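Local atomic coordinates of type VI secretion system component (Escherichia coli O6, PDB entry 2P5Z), a protein that is a component of the type VI secretion system and resembles in structure the T4 bacteriophage tail proteins gp27 and gp5. Residues D29-E34 / A352-S357; G35-S40 / T346-S351; D46-S51 / R105-L110; D65-L70 / L84-G89. All coordinates share one frame; numbering follows the deposited sequence.

Contacts 1 and 2 join the same two antiparallel strands, 29-38 and 343-353, with centres about 17 Å apart; contact 2 is buried, whereas contact 1 frays towards the surface. Contacts 3 and 4 are partly buried: contact 3 pairs 44-51, the neighbour of 29-38, with 104-111, and contact 4 pairs 65-70 with the start of 85-99. The chemistry changes accordingly: an arginine gripping backbone carbonyls ends contact 1, regular backbone pairing dominates contacts 2 and 4, and contact 3 sets a charged face with bound water against an apolar, partly aromatic one. Salt bridges Arg36-Asp46 and Glu37-Arg85 tie contact 2 to contacts 3 and 4, and Ile47 and Leu110 pack on contact 4.

Contact 1: D29-E34 / A352-S357; sequences DVLTFE and AARDRS
Thr32 and Phe33 pair with Ala353 and Ala352 in a strand-end pairing, at the fraying end of an antiparallel ladder where strand 343-353 leaves its neighbour 29-38 and passes into the loop that begins at Arg354. Ala352 O is the shared acceptor of the pairing. Phe33 N donates to it at 3.1 Å, and Thr32 OG1 donates to the same Ala352 O at 2.8 Å, in the carbonyl plane. Thr32 can do this because its hydroxyl stands anti to its own backbone N (chi1 -171°). On the other face of the ladder the Phe33 ring reaches Ala352: Phe33 CE1 lies 3.5 Å from Ala352 CB, and the backbone N of Ala352 sits over one ring face, near its rim.

Beyond the last strand pair, Arg354 carries the contact on. Its backbone N donates to Leu31 O at 3.2 Å, and its side chain runs back along 29-31. Arg354 NE binds Val30 O at 2.9 Å and Arg354 NH2 binds Asp29 O at 2.8 Å; both oxygens lie near the guanidinium plane, although the donors stand above the respective carbonyl planes. The Asp29 carboxylate stacks on one face of the guanidinium, the planes 13° apart, so OD2, 3.1 Å from Arg354 NH2, makes a salt bridge through charge alone. Leu31 CD1 covers the opposite face, centred 3.8 Å above it.

NH2 of Arg354 also bonds Thr50 OG1 on strand 44-51. Against that strand Leu31 and Thr32 form a classic beta bulge opposite Gln48, while the Phe33 ring meets Phe68 of strand 65-70 and His17 edge-to-face.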
loop_
_atom_site.group_PDB
_atom_site.type_symbol
_atom_site.label_atom_id
_atom_site.label_comp_id
_atom_site.label_asym_id
_atom_site.label_seq_id
_atom_site.Cartn_x
_atom_site.Cartn_y
_atom_site.Cartn_z
ATOM N N ASP A 29 -3.019 -37.295 7.841
ATOM C CA ASP A 29 -2.202 -37.786 6.756
ATOM C C ASP A 29 -1.852 -36.639 5.798
ATOM O O ASP A 29 -2.713 -36.138 5.078
ATOM C CB ASP A 29 -2.950 -38.914 6.050
ATOM C CG ASP A 29 -2.086 -39.669 5.065
ATOM O OD1 ASP A 29 -0.834 -39.622 5.195
ATOM O OD2 ASP A 29 -2.671 -40.319 4.156
ATOM N N VAL A 30 -0.581 -36.244 5.794
ATOM C CA VAL A 30 -0.143 -35.064 5.063
ATOM C C VAL A 30 -0.288 -35.215 3.555
ATOM O O VAL A 30 0.331 -36.081 2.943
ATOM C CB VAL A 30 1.313 -34.673 5.427
ATOM C CG1 VAL A 30 1.781 -33.476 4.611
ATOM C CG2 VAL A 30 1.429 -34.374 6.916
ATOM N N LEU A 31 -1.131 -34.364 2.976
ATOM C CA LEU A 31 -1.363 -34.318 1.543
ATOM C C LEU A 31 -0.298 -33.477 0.871
ATOM O O LEU A 31 0.595 -34.002 0.218
ATOM C CB LEU A 31 -2.731 -33.730 1.273
ATOM C CG LEU A 31 -3.247 -33.751 -0.159
ATOM C CD1 LEU A 31 -3.231 -35.160 -0.691
ATOM C CD2 LEU A 31 -4.650 -33.196 -0.197
ATOM N N THR A 32 -0.388 -32.162 1.046
ATOM C CA THR A 32 0.634 -31.249 0.522
ATOM C C THR A 32 0.987 -30.139 1.523
ATOM O O THR A 32 0.212 -29.847 2.436
ATOM C CB THR A 32 0.199 -30.641 -0.844
ATOM O OG1 THR A 32 1.293 -29.918 -1.424
ATOM C CG2 THR A 32 -1.010 -29.741 -0.699
ATOM N N PHE A 33 2.159 -29.531 1.357
ATOM C CA PHE A 33 2.500 -28.375 2.164
ATOM C C PHE A 33 3.313 -27.293 1.461
ATOM O O PHE A 33 4.051 -27.555 0.513
ATOM C CB PHE A 33 3.186 -28.788 3.472
ATOM C CG PHE A 33 4.654 -29.044 3.340
ATOM C CD1 PHE A 33 5.129 -30.327 3.161
ATOM C CD2 PHE A 33 5.565 -28.020 3.412
ATOM C CE1 PHE A 33 6.489 -30.574 3.062
ATOM C CE2 PHE A 33 6.913 -28.274 3.292
ATOM C CZ PHE A 33 7.380 -29.542 3.113
ATOM N N GLU A 34 3.204 -26.082 1.997
ATOM C CA GLU A 34 4.013 -24.954 1.582
ATOM C C GLU A 34 4.502 -24.240 2.838
ATOM O O GLU A 34 3.702 -23.913 3.717
ATOM C CB GLU A 34 3.177 -24.024 0.718
ATOM C CG GLU A 34 3.990 -23.176 -0.231
ATOM C CD GLU A 34 3.325 -23.062 -1.592
ATOM O OE1 GLU A 34 2.130 -23.429 -1.707
ATOM O OE2 GLU A 34 4.002 -22.611 -2.545
ATOM N N ALA A 352 6.346 -29.860 -0.628
ATOM C CA ALA A 352 6.231 -31.263 -1.015
ATOM C C ALA A 352 4.781 -31.613 -1.208
ATOM O O ALA A 352 3.878 -30.805 -0.919
ATOM C CB ALA A 352 6.818 -32.178 0.007
ATOM N N ALA A 353 4.575 -32.827 -1.710
ATOM C CA ALA A 353 3.254 -33.428 -1.817
ATOM C C ALA A 353 3.515 -34.908 -1.867
ATOM O O ALA A 353 4.666 -35.326 -2.042
ATOM C CB ALA A 353 2.536 -32.961 -3.065
ATOM N N ARG A 354 2.464 -35.705 -1.696
ATOM C CA ARG A 354 2.573 -37.160 -1.790
ATOM C C ARG A 354 3.086 -37.646 -3.162
ATOM O O ARG A 354 3.771 -38.661 -3.240
ATOM C CB ARG A 354 1.230 -37.805 -1.467
ATOM C CG ARG A 354 0.908 -37.871 0.018
ATOM C CD ARG A 354 -0.444 -38.523 0.225
ATOM N NE ARG A 354 -1.135 -38.000 1.399
ATOM C CZ ARG A 354 -2.441 -38.129 1.601
ATOM N NH1 ARG A 354 -3.184 -38.761 0.703
ATOM N NH2 ARG A 354 -3.005 -37.632 2.689
ATOM N N ASP A 355 2.776 -36.897 -4.223
ATOM C CA ASP A 355 3.264 -37.187 -5.565
ATOM C C ASP A 355 4.391 -36.280 -6.061
ATOM O O ASP A 355 4.556 -36.129 -7.269
ATOM C CB ASP A 355 2.109 -37.103 -6.567
ATOM C CG ASP A 355 1.480 -35.719 -6.628
ATOM O OD1 ASP A 355 1.453 -35.032 -5.590
ATOM O OD2 ASP A 355 0.999 -35.319 -7.711
ATOM N N ARG A 356 5.165 -35.670 -5.167
ATOM C CA ARG A 356 6.185 -34.706 -5.624
ATOM C C ARG A 356 7.436 -34.674 -4.767
ATOM O O ARG A 356 8.557 -34.715 -5.273
ATOM C CB ARG A 356 5.603 -33.293 -5.723
ATOM C CG ARG A 356 6.265 -32.445 -6.793
ATOM C CD ARG A 356 5.832 -30.971 -6.768
ATOM N NE ARG A 356 4.574 -30.699 -6.055
ATOM C CZ ARG A 356 4.476 -29.970 -4.942
ATOM N NH1 ARG A 356 5.559 -29.442 -4.390
ATOM N NH2 ARG A 356 3.292 -29.778 -4.372
ATOM N N SER A 357 7.222 -34.574 -3.469
ATOM C CA SER A 357 8.288 -34.480 -2.466
ATOM C C SER A 357 9.279 -33.301 -2.555
ATOM O O SER A 357 9.173 -32.411 -3.407
ATOM C CB SER A 357 8.989 -35.823 -2.207
ATOM O OG SER A 357 9.132 -36.028 -0.803
#

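Contact 2: G35-S40 / T346-S351; sequences GREQLS and TGVTTS
Gly35 N donates to Thr350 O at 2.8 Å, part of the antiparallel ladder between strands 29-38 and 343-353; the return bond, Thr350 N to Gly35 O, is bent and weak. Glu37 and Val348 form the next hydrogen-bonded pair. Here Glu37 N reaches Val348 O at 3.1 Å, and Val348 N reaches Glu37 O at 2.9 Å. One further bond, Leu39 N to Thr346 O at 3.0 Å, carries the pairing past Gln38, where strand 29-38 ends. Between rungs, CA-H groups of Thr349, Gly347 and Gln38 point at facing carbonyl oxygens.

Glu37 and Val348 lie side by side and point the same way, Glu37 CB 3.8 Å from Val348 CG2. The glutamate runs on extended (chi2 170°); its carboxylate carbon CD also lies by Val348 CG2, and OE2 is held by a salt bridge to Arg85 NH1 and a hydrogen bond with Tyr45 OH in this buried setting. At the far end Leu39 CD1 lies 3.8 Å from Thr346 CA.

Within the phage tail baseplate hub family region, consistent with the resemblance to gp27, the ladder runs between strand 44-51, to which Arg36 sends a salt bridge at Asp46, and strand 359-366, where Thr346 and Gly347 make a classic beta bulge opposite Thr363; Leu39 also rests on strand 185-191.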
loop_
_atom_site.group_PDB
_atom_site.type_symbol
_atom_site.label_atom_id
_atom_site.label_comp_id
_atom_site.label_asym_id
_atom_site.label_seq_id
_atom_site.Cartn_x
_atom_site.Cartn_y
_atom_site.Cartn_z
ATOM N N GLY A 35 5.817 -24.041 2.929
ATOM C CA GLY A 35 6.453 -23.394 4.076
ATOM C C GLY A 35 7.330 -22.192 3.718
ATOM O O GLY A 35 7.870 -22.118 2.621
ATOM N N ARG A 36 7.456 -21.241 4.649
ATOM C CA ARG A 36 8.323 -20.060 4.497
ATOM C C ARG A 36 9.082 -19.823 5.800
ATOM O O ARG A 36 8.497 -19.768 6.871
ATOM C CB ARG A 36 7.510 -18.821 4.098
ATOM C CG ARG A 36 7.034 -18.824 2.619
ATOM C CD ARG A 36 5.504 -18.542 2.422
ATOM N NE ARG A 36 4.638 -19.346 3.307
ATOM C CZ ARG A 36 3.331 -19.546 3.125
ATOM N NH1 ARG A 36 2.636 -20.276 3.992
ATOM N NH2 ARG A 36 2.716 -19.015 2.080
ATOM N N GLU A 37 10.397 -19.758 5.699
ATOM C CA GLU A 37 11.257 -19.447 6.800
ATOM C C GLU A 37 12.178 -18.345 6.312
ATOM O O GLU A 37 12.579 -18.320 5.154
ATOM C CB GLU A 37 12.096 -20.656 7.213
ATOM C CG GLU A 37 11.278 -21.852 7.685
ATOM C CD GLU A 37 12.096 -23.133 7.873
ATOM O OE1 GLU A 37 13.111 -23.115 8.613
ATOM O OE2 GLU A 37 11.699 -24.169 7.293
ATOM N N GLN A 38 12.514 -17.440 7.216
ATOM C CA GLN A 38 13.350 -16.297 6.925
ATOM C C GLN A 38 13.857 -15.749 8.243
ATOM O O GLN A 38 13.132 -15.744 9.233
ATOM C CB GLN A 38 12.523 -15.246 6.205
ATOM C CG GLN A 38 13.297 -14.105 5.598
ATOM C CD GLN A 38 12.344 -13.067 5.063
ATOM O OE1 GLN A 38 11.146 -13.327 4.938
ATOM N NE2 GLN A 38 12.853 -11.879 4.775
ATOM N N LEU A 39 15.114 -15.325 8.250
ATOM C CA LEU A 39 15.719 -14.626 9.373
ATOM C C LEU A 39 14.902 -13.416 9.819
ATOM O O LEU A 39 14.330 -12.712 8.982
ATOM C CB LEU A 39 17.098 -14.150 8.969
ATOM C CG LEU A 39 18.117 -15.260 8.753
ATOM C CD1 LEU A 39 19.451 -14.641 8.375
ATOM C CD2 LEU A 39 18.247 -16.101 10.021
ATOM N N SER A 40 14.839 -13.216 11.142
ATOM C CA SER A 40 14.156 -12.081 11.778
ATOM C C SER A 40 12.699 -11.971 11.496
ATOM O O SER A 40 12.152 -10.870 11.540
ATOM C CB SER A 40 14.797 -10.726 11.449
ATOM O OG SER A 40 16.039 -10.637 12.111
ATOM N N THR A 346 19.558 -16.654 4.187
ATOM C CA THR A 346 18.666 -15.704 4.824
ATOM C C THR A 346 17.214 -16.147 4.767
ATOM O O THR A 346 16.409 -15.686 5.567
ATOM C CB THR A 346 18.763 -14.311 4.189
ATOM O OG1 THR A 346 18.349 -14.373 2.816
ATOM C CG2 THR A 346 20.194 -13.793 4.263
ATOM N N GLY A 347 16.866 -17.014 3.817
ATOM C CA GLY A 347 15.471 -17.394 3.630
ATOM C C GLY A 347 15.310 -18.661 2.811
ATOM O O GLY A 347 16.167 -18.963 1.995
ATOM N N VAL A 348 14.243 -19.428 3.069
ATOM C CA VAL A 348 13.855 -20.567 2.234
ATOM C C VAL A 348 12.341 -20.606 1.983
ATOM O O VAL A 348 11.544 -20.267 2.856
ATOM C CB VAL A 348 14.302 -21.950 2.802
ATOM C CG1 VAL A 348 15.814 -22.047 2.963
ATOM C CG2 VAL A 348 13.631 -22.249 4.123
ATOM N N THR A 349 11.943 -20.990 0.776
ATOM C CA THR A 349 10.551 -21.362 0.502
ATOM C C THR A 349 10.556 -22.879 0.288
ATOM O O THR A 349 11.522 -23.432 -0.190
ATOM C CB THR A 349 9.978 -20.572 -0.682
ATOM O OG1 THR A 349 10.060 -19.180 -0.372
ATOM C CG2 THR A 349 8.513 -20.897 -0.943
ATOM N N THR A 350 9.494 -23.564 0.668
ATOM C CA THR A 350 9.634 -24.969 0.998
ATOM C C THR A 350 8.366 -25.713 0.596
ATOM O O THR A 350 7.268 -25.184 0.759
ATOM C CB THR A 350 9.994 -25.046 2.502
ATOM O OG1 THR A 350 11.394 -25.288 2.639
ATOM C CG2 THR A 350 9.270 -26.086 3.217
ATOM N N SER A 351 8.513 -26.907 0.015
ATOM C CA SER A 351 7.344 -27.646 -0.515
ATOM C C SER A 351 7.488 -29.176 -0.648
ATOM O O SER A 351 8.597 -29.705 -0.762
ATOM C CB SER A 351 6.931 -27.096 -1.876
ATOM O OG SER A 351 5.521 -27.090 -1.940
#

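Contact 3: D46-S51 / R105-L110; sequences DIQFTS and RYEVRL
Phe49 and Tyr106 pack closely on the buried face of this antiparallel pair. Tyr106 CB sits over one face of the Phe49 ring, 3.8 Å from its centroid in a CH-pi contact, while the two rings, their planes 30° apart, are slid until they barely overlap. Phe49 gets there with CG between its backbone N and carbonyl carbon (chi1 68°). Val108 CG1 meets the Phe49 ring edge at CE2, 4.0 Å away, and CG2 of Val108 reaches Ile47 CB. Backbone hydrogen bonds in both directions join the pairs Ile47-Val108 and Phe49-Tyr106.

Side chains alternate between the two faces of this pair, which belongs to the phage tail baseplate hub family region; Ile47 and Leu110 pack on Phe68 on the buried face, whereas the other is polar and holds ordered water. There Gln48 OE1 takes the N-H of Arg105 NE at 3.1 Å, from above the amide plane, and Gln48 NE2 donates to Glu107 OE1 at 3.2 Å. Asp46 OD1 forms a salt bridge with Arg109 NE at 2.9 Å, and OD2 uses its syn lone pair for Arg109 NH2 at 3.1 Å, besides pairing with Arg36. A water donates to both Asp46 OD1 and Glu107 OE2, probably easing the repulsion between these carboxylates.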
loop_
_atom_site.group_PDB
_atom_site.type_symbol
_atom_site.label_atom_id
_atom_site.label_comp_id
_atom_site.label_asym_id
_atom_site.label_seq_id
_atom_site.Cartn_x
_atom_site.Cartn_y
_atom_site.Cartn_z
ATOM N N ASP A 46 1.814 -23.669 5.768
ATOM C CA ASP A 46 0.464 -24.105 5.457
ATOM C C ASP A 46 0.506 -25.571 5.026
ATOM O O ASP A 46 1.117 -25.929 4.015
ATOM C CB ASP A 46 -0.168 -23.194 4.407
ATOM C CG ASP A 46 -0.339 -21.754 4.913
ATOM O OD1 ASP A 46 -0.972 -21.558 5.979
ATOM O OD2 ASP A 46 0.165 -20.815 4.248
ATOM N N ILE A 47 -0.111 -26.419 5.843
ATOM C CA ILE A 47 -0.013 -27.875 5.716
ATOM C C ILE A 47 -1.368 -28.472 5.431
ATOM O O ILE A 47 -2.294 -28.354 6.237
ATOM C CB ILE A 47 0.519 -28.489 7.006
ATOM C CG1 ILE A 47 1.868 -27.862 7.369
ATOM C CG2 ILE A 47 0.666 -29.992 6.854
ATOM C CD1 ILE A 47 2.296 -28.121 8.789
ATOM N N GLN A 48 -1.508 -29.091 4.267
ATOM C CA GLN A 48 -2.752 -29.797 3.960
ATOM C C GLN A 48 -2.653 -31.242 4.376
ATOM O O GLN A 48 -1.584 -31.856 4.313
ATOM C CB GLN A 48 -3.112 -29.720 2.487
ATOM C CG GLN A 48 -3.655 -28.388 2.074
ATOM C CD GLN A 48 -4.247 -28.410 0.686
ATOM O OE1 GLN A 48 -4.600 -29.467 0.165
ATOM N NE2 GLN A 48 -4.375 -27.237 0.079
ATOM N N PHE A 49 -3.775 -31.773 4.826
ATOM C CA PHE A 49 -3.831 -33.165 5.206
ATOM C C PHE A 49 -5.193 -33.794 4.956
ATOM O O PHE A 49 -6.209 -33.094 4.822
ATOM C CB PHE A 49 -3.342 -33.386 6.651
ATOM C CG PHE A 49 -4.237 -32.816 7.732
ATOM C CD1 PHE A 49 -5.208 -33.609 8.346
ATOM C CD2 PHE A 49 -4.038 -31.510 8.204
ATOM C CE1 PHE A 49 -6.007 -33.100 9.384
ATOM C CE2 PHE A 49 -4.832 -30.994 9.232
ATOM C CZ PHE A 49 -5.815 -31.799 9.834
ATOM N N THR A 50 -5.213 -35.121 4.885
ATOM C CA THR A 50 -6.489 -35.822 4.804
ATOM C C THR A 50 -6.699 -36.588 6.077
ATOM O O THR A 50 -5.731 -36.907 6.785
ATOM C CB THR A 50 -6.593 -36.759 3.589
ATOM O OG1 THR A 50 -5.418 -37.587 3.519
ATOM C CG2 THR A 50 -6.706 -35.936 2.314
ATOM N N SER A 51 -7.969 -36.840 6.377
ATOM C CA SER A 51 -8.357 -37.570 7.575
ATOM C C SER A 51 -9.659 -38.356 7.352
ATOM O O SER A 51 -10.529 -37.941 6.577
ATOM C CB SER A 51 -8.535 -36.608 8.743
ATOM O OG SER A 51 -8.939 -37.301 9.917
ATOM N N ARG A 105 -10.502 -33.200 3.506
ATOM C CA ARG A 105 -9.229 -32.511 3.300
ATOM C C ARG A 105 -9.213 -31.296 4.226
ATOM O O ARG A 105 -10.224 -30.615 4.374
ATOM C CB ARG A 105 -9.131 -32.093 1.836
ATOM C CG ARG A 105 -7.818 -31.528 1.367
ATOM C CD ARG A 105 -7.880 -31.439 -0.140
ATOM N NE ARG A 105 -7.505 -30.124 -0.668
ATOM C CZ ARG A 105 -8.323 -29.315 -1.348
ATOM N NH1 ARG A 105 -9.577 -29.671 -1.597
ATOM N NH2 ARG A 105 -7.876 -28.142 -1.785
ATOM N N TYR A 106 -8.078 -31.047 4.869
ATOM C CA TYR A 106 -7.977 -29.968 5.843
ATOM C C TYR A 106 -6.710 -29.184 5.633
ATOM O O TYR A 106 -5.759 -29.700 5.045
ATOM C CB TYR A 106 -7.971 -30.490 7.287
ATOM C CG TYR A 106 -9.233 -31.208 7.684
ATOM C CD1 TYR A 106 -9.316 -32.601 7.617
ATOM C CD2 TYR A 106 -10.349 -30.499 8.120
ATOM C CE1 TYR A 106 -10.477 -33.267 7.974
ATOM C CE2 TYR A 106 -11.516 -31.154 8.478
ATOM C CZ TYR A 106 -11.577 -32.543 8.400
ATOM O OH TYR A 106 -12.742 -33.204 8.762
ATOM N N GLU A 107 -6.687 -27.947 6.131
ATOM C CA GLU A 107 -5.440 -27.192 6.171
ATOM C C GLU A 107 -5.180 -26.564 7.538
ATOM O O GLU A 107 -6.107 -26.111 8.208
ATOM C CB GLU A 107 -5.406 -26.136 5.068
ATOM C CG GLU A 107 -4.002 -25.671 4.730
ATOM C CD GLU A 107 -3.976 -24.656 3.603
ATOM O OE1 GLU A 107 -4.096 -25.068 2.432
ATOM O OE2 GLU A 107 -3.820 -23.446 3.881
ATOM N N VAL A 108 -3.922 -26.578 7.967
ATOM C CA VAL A 108 -3.541 -25.837 9.151
ATOM C C VAL A 108 -2.357 -24.919 8.891
ATOM O O VAL A 108 -1.495 -25.208 8.049
ATOM C CB VAL A 108 -3.228 -26.740 10.375
ATOM C CG1 VAL A 108 -4.508 -27.357 10.947
ATOM C CG2 VAL A 108 -2.179 -27.803 10.028
ATOM N N ARG A 109 -2.324 -23.804 9.619
ATOM C CA ARG A 109 -1.179 -22.920 9.580
ATOM C C ARG A 109 -0.354 -23.151 10.832
ATOM O O ARG A 109 -0.875 -23.123 11.927
ATOM C CB ARG A 109 -1.628 -21.465 9.488
ATOM C CG ARG A 109 -0.476 -20.463 9.475
ATOM C CD ARG A 109 -0.932 -19.140 8.916
ATOM N NE ARG A 109 -0.672 -19.050 7.483
ATOM C CZ ARG A 109 -1.224 -18.150 6.681
ATOM N NH1 ARG A 109 -2.080 -17.278 7.170
ATOM N NH2 ARG A 109 -0.937 -18.137 5.394
ATOM N N LEU A 110 0.932 -23.400 10.667
ATOM C CA LEU A 110 1.800 -23.655 11.792
ATOM C C LEU A 110 2.813 -22.524 11.886
ATOM O O LEU A 110 3.591 -22.274 10.954
ATOM C CB LEU A 110 2.519 -24.999 11.640
ATOM C CG LEU A 110 3.584 -25.226 12.726
ATOM C CD1 LEU A 110 2.890 -25.440 14.074
ATOM C CD2 LEU A 110 4.514 -26.393 12.417
HETATM O O HOH W 1 -3.390 -22.167 6.159
HETATM O O HOH W 2 -5.643 -26.311 -2.602
#

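Contact 4: D65-L70 / L84-G89; sequences DGAFSL and LRTLHG
Asp65 turns its CA-H to Gly89 O; its carboxylate makes a salt bridge with Arg22. Gly66 and Gly89 then make the first hydrogen-bonded pair, Gly66 N to Gly89 O at 2.8 Å and Gly89 N to Gly66 O at 3.1 Å, with no side chain from either on this rung. Ala67 presents CB to the imidazole of His88, 3.9 Å from ND1, and its CA-H faces Leu87 O. Phe68 forms the central rung with Leu87: Phe68 N to Leu87 O at 3.0 Å and Leu87 N to Phe68 O at 2.8 Å. The Phe68 ring itself, with CG anti to the backbone N (chi1 -180°), is carried away from the partner strand. On the same face as Ala67, Ser69 sets OG against the methyl CG2 of Thr86 at 3.4 Å, a van der Waals touch. Leu70 closes the walk with two backbone bonds, its N donating to Arg85 O and its O accepting from Leu84 N at 2.8 Å.

The pair lies within the phage tail baseplate hub family region, consistent with the resemblance to gp27. Strand 18-21 flanks 65-70 on its other edge, sharing backbone hydrogen bonds with Ala67 and Ser69. The Phe68 side chain packs on Ile47 of strand 44-51 and Leu110 of strand 104-111, and Leu87 rests on Tyr45 and Leu110, while Arg85 reaches Glu37 of strand 29-38.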
loop_
_atom_site.group_PDB
_atom_site.type_symbol
_atom_site.label_atom_id
_atom_site.label_comp_id
_atom_site.label_asym_id
_atom_site.label_seq_id
_atom_site.Cartn_x
_atom_site.Cartn_y
_atom_site.Cartn_z
ATOM N N ASP A 65 -0.593 -27.119 20.221
ATOM C CA ASP A 65 0.794 -27.334 19.806
ATOM C C ASP A 65 0.846 -28.201 18.570
ATOM O O ASP A 65 0.040 -29.108 18.400
ATOM C CB ASP A 65 1.579 -28.087 20.875
ATOM C CG ASP A 65 1.987 -27.215 22.033
ATOM O OD1 ASP A 65 1.506 -26.069 22.121
ATOM O OD2 ASP A 65 2.788 -27.685 22.871
ATOM N N GLY A 66 1.833 -27.947 17.729
ATOM C CA GLY A 66 1.946 -28.666 16.498
ATOM C C GLY A 66 3.406 -28.923 16.240
ATOM O O GLY A 66 4.252 -28.083 16.553
ATOM N N ALA A 67 3.701 -30.083 15.664
ATOM C CA ALA A 67 5.060 -30.395 15.280
ATOM C C ALA A 67 5.023 -30.928 13.855
ATOM O O ALA A 67 4.182 -31.772 13.534
ATOM C CB ALA A 67 5.628 -31.411 16.202
ATOM N N PHE A 68 5.910 -30.425 13.003
ATOM C CA PHE A 68 5.931 -30.846 11.627
ATOM C C PHE A 68 7.320 -31.337 11.286
ATOM O O PHE A 68 8.278 -30.590 11.445
ATOM C CB PHE A 68 5.532 -29.706 10.708
ATOM C CG PHE A 68 5.526 -30.080 9.256
ATOM C CD1 PHE A 68 4.542 -30.926 8.750
ATOM C CD2 PHE A 68 6.501 -29.599 8.399
ATOM C CE1 PHE A 68 4.523 -31.271 7.428
ATOM C CE2 PHE A 68 6.489 -29.945 7.071
ATOM C CZ PHE A 68 5.495 -30.786 6.585
ATOM N N SER A 69 7.431 -32.583 10.819
ATOM C CA SER A 69 8.749 -33.183 10.598
ATOM C C SER A 69 8.969 -33.646 9.180
ATOM O O SER A 69 8.027 -33.992 8.487
ATOM C CB SER A 69 8.971 -34.384 11.518
ATOM O OG SER A 69 8.200 -34.280 12.693
ATOM N N LEU A 70 10.226 -33.648 8.763
ATOM C CA LEU A 70 10.653 -34.385 7.578
ATOM C C LEU A 70 11.252 -35.711 8.045
ATOM O O LEU A 70 12.224 -35.730 8.801
ATOM C CB LEU A 70 11.675 -33.568 6.792
ATOM C CG LEU A 70 12.273 -33.954 5.427
ATOM C CD1 LEU A 70 11.697 -35.203 4.705
ATOM C CD2 LEU A 70 12.180 -32.725 4.519
ATOM N N LEU A 84 14.517 -35.926 10.414
ATOM C CA LEU A 84 15.582 -35.103 9.833
ATOM C C LEU A 84 15.600 -33.665 10.352
ATOM O O LEU A 84 16.667 -33.136 10.669
ATOM C CB LEU A 84 15.529 -35.135 8.298
ATOM C CG LEU A 84 16.600 -35.907 7.495
ATOM C CD1 LEU A 84 17.339 -37.007 8.278
ATOM C CD2 LEU A 84 16.005 -36.455 6.201
ATOM N N ARG A 85 14.419 -33.050 10.432
ATOM C CA ARG A 85 14.239 -31.684 10.936
ATOM C C ARG A 85 12.783 -31.504 11.346
ATOM O O ARG A 85 11.887 -31.938 10.626
ATOM C CB ARG A 85 14.598 -30.644 9.869
ATOM C CG ARG A 85 14.543 -29.220 10.381
ATOM C CD ARG A 85 15.364 -28.251 9.543
ATOM N NE ARG A 85 14.698 -27.791 8.326
ATOM C CZ ARG A 85 13.801 -26.806 8.272
ATOM N NH1 ARG A 85 13.276 -26.465 7.103
ATOM N NH2 ARG A 85 13.424 -26.157 9.376
ATOM N N THR A 86 12.554 -30.853 12.488
ATOM C CA THR A 86 11.209 -30.597 12.975
ATOM C C THR A 86 10.931 -29.096 13.189
ATOM O O THR A 86 11.790 -28.358 13.678
ATOM C CB THR A 86 10.962 -31.333 14.306
ATOM O OG1 THR A 86 11.742 -32.526 14.338
ATOM C CG2 THR A 86 9.498 -31.703 14.469
ATOM N N LEU A 87 9.730 -28.653 12.833
ATOM C CA LEU A 87 9.276 -27.322 13.194
ATOM C C LEU A 87 8.284 -27.391 14.351
ATOM O O LEU A 87 7.219 -27.999 14.226
ATOM C CB LEU A 87 8.612 -26.617 12.006
ATOM C CG LEU A 87 9.497 -25.947 10.952
ATOM C CD1 LEU A 87 10.760 -25.409 11.581
ATOM C CD2 LEU A 87 9.842 -26.918 9.835
ATOM N N HIS A 88 8.619 -26.757 15.472
ATOM C CA HIS A 88 7.679 -26.696 16.600
ATOM C C HIS A 88 6.965 -25.350 16.675
ATOM O O HIS A 88 7.568 -24.285 16.440
ATOM C CB HIS A 88 8.392 -26.959 17.910
ATOM C CG HIS A 88 8.928 -28.349 18.041
ATOM N ND1 HIS A 88 8.148 -29.409 18.455
ATOM C CD2 HIS A 88 10.169 -28.852 17.830
ATOM C CE1 HIS A 88 8.887 -30.506 18.495
ATOM N NE2 HIS A 88 10.117 -30.197 18.118
ATOM N N GLY A 89 5.681 -25.396 17.000
ATOM C CA GLY A 89 4.902 -24.204 17.029
ATOM C C GLY A 89 3.465 -24.423 17.425
ATOM O O GLY A 89 3.144 -25.450 18.023
#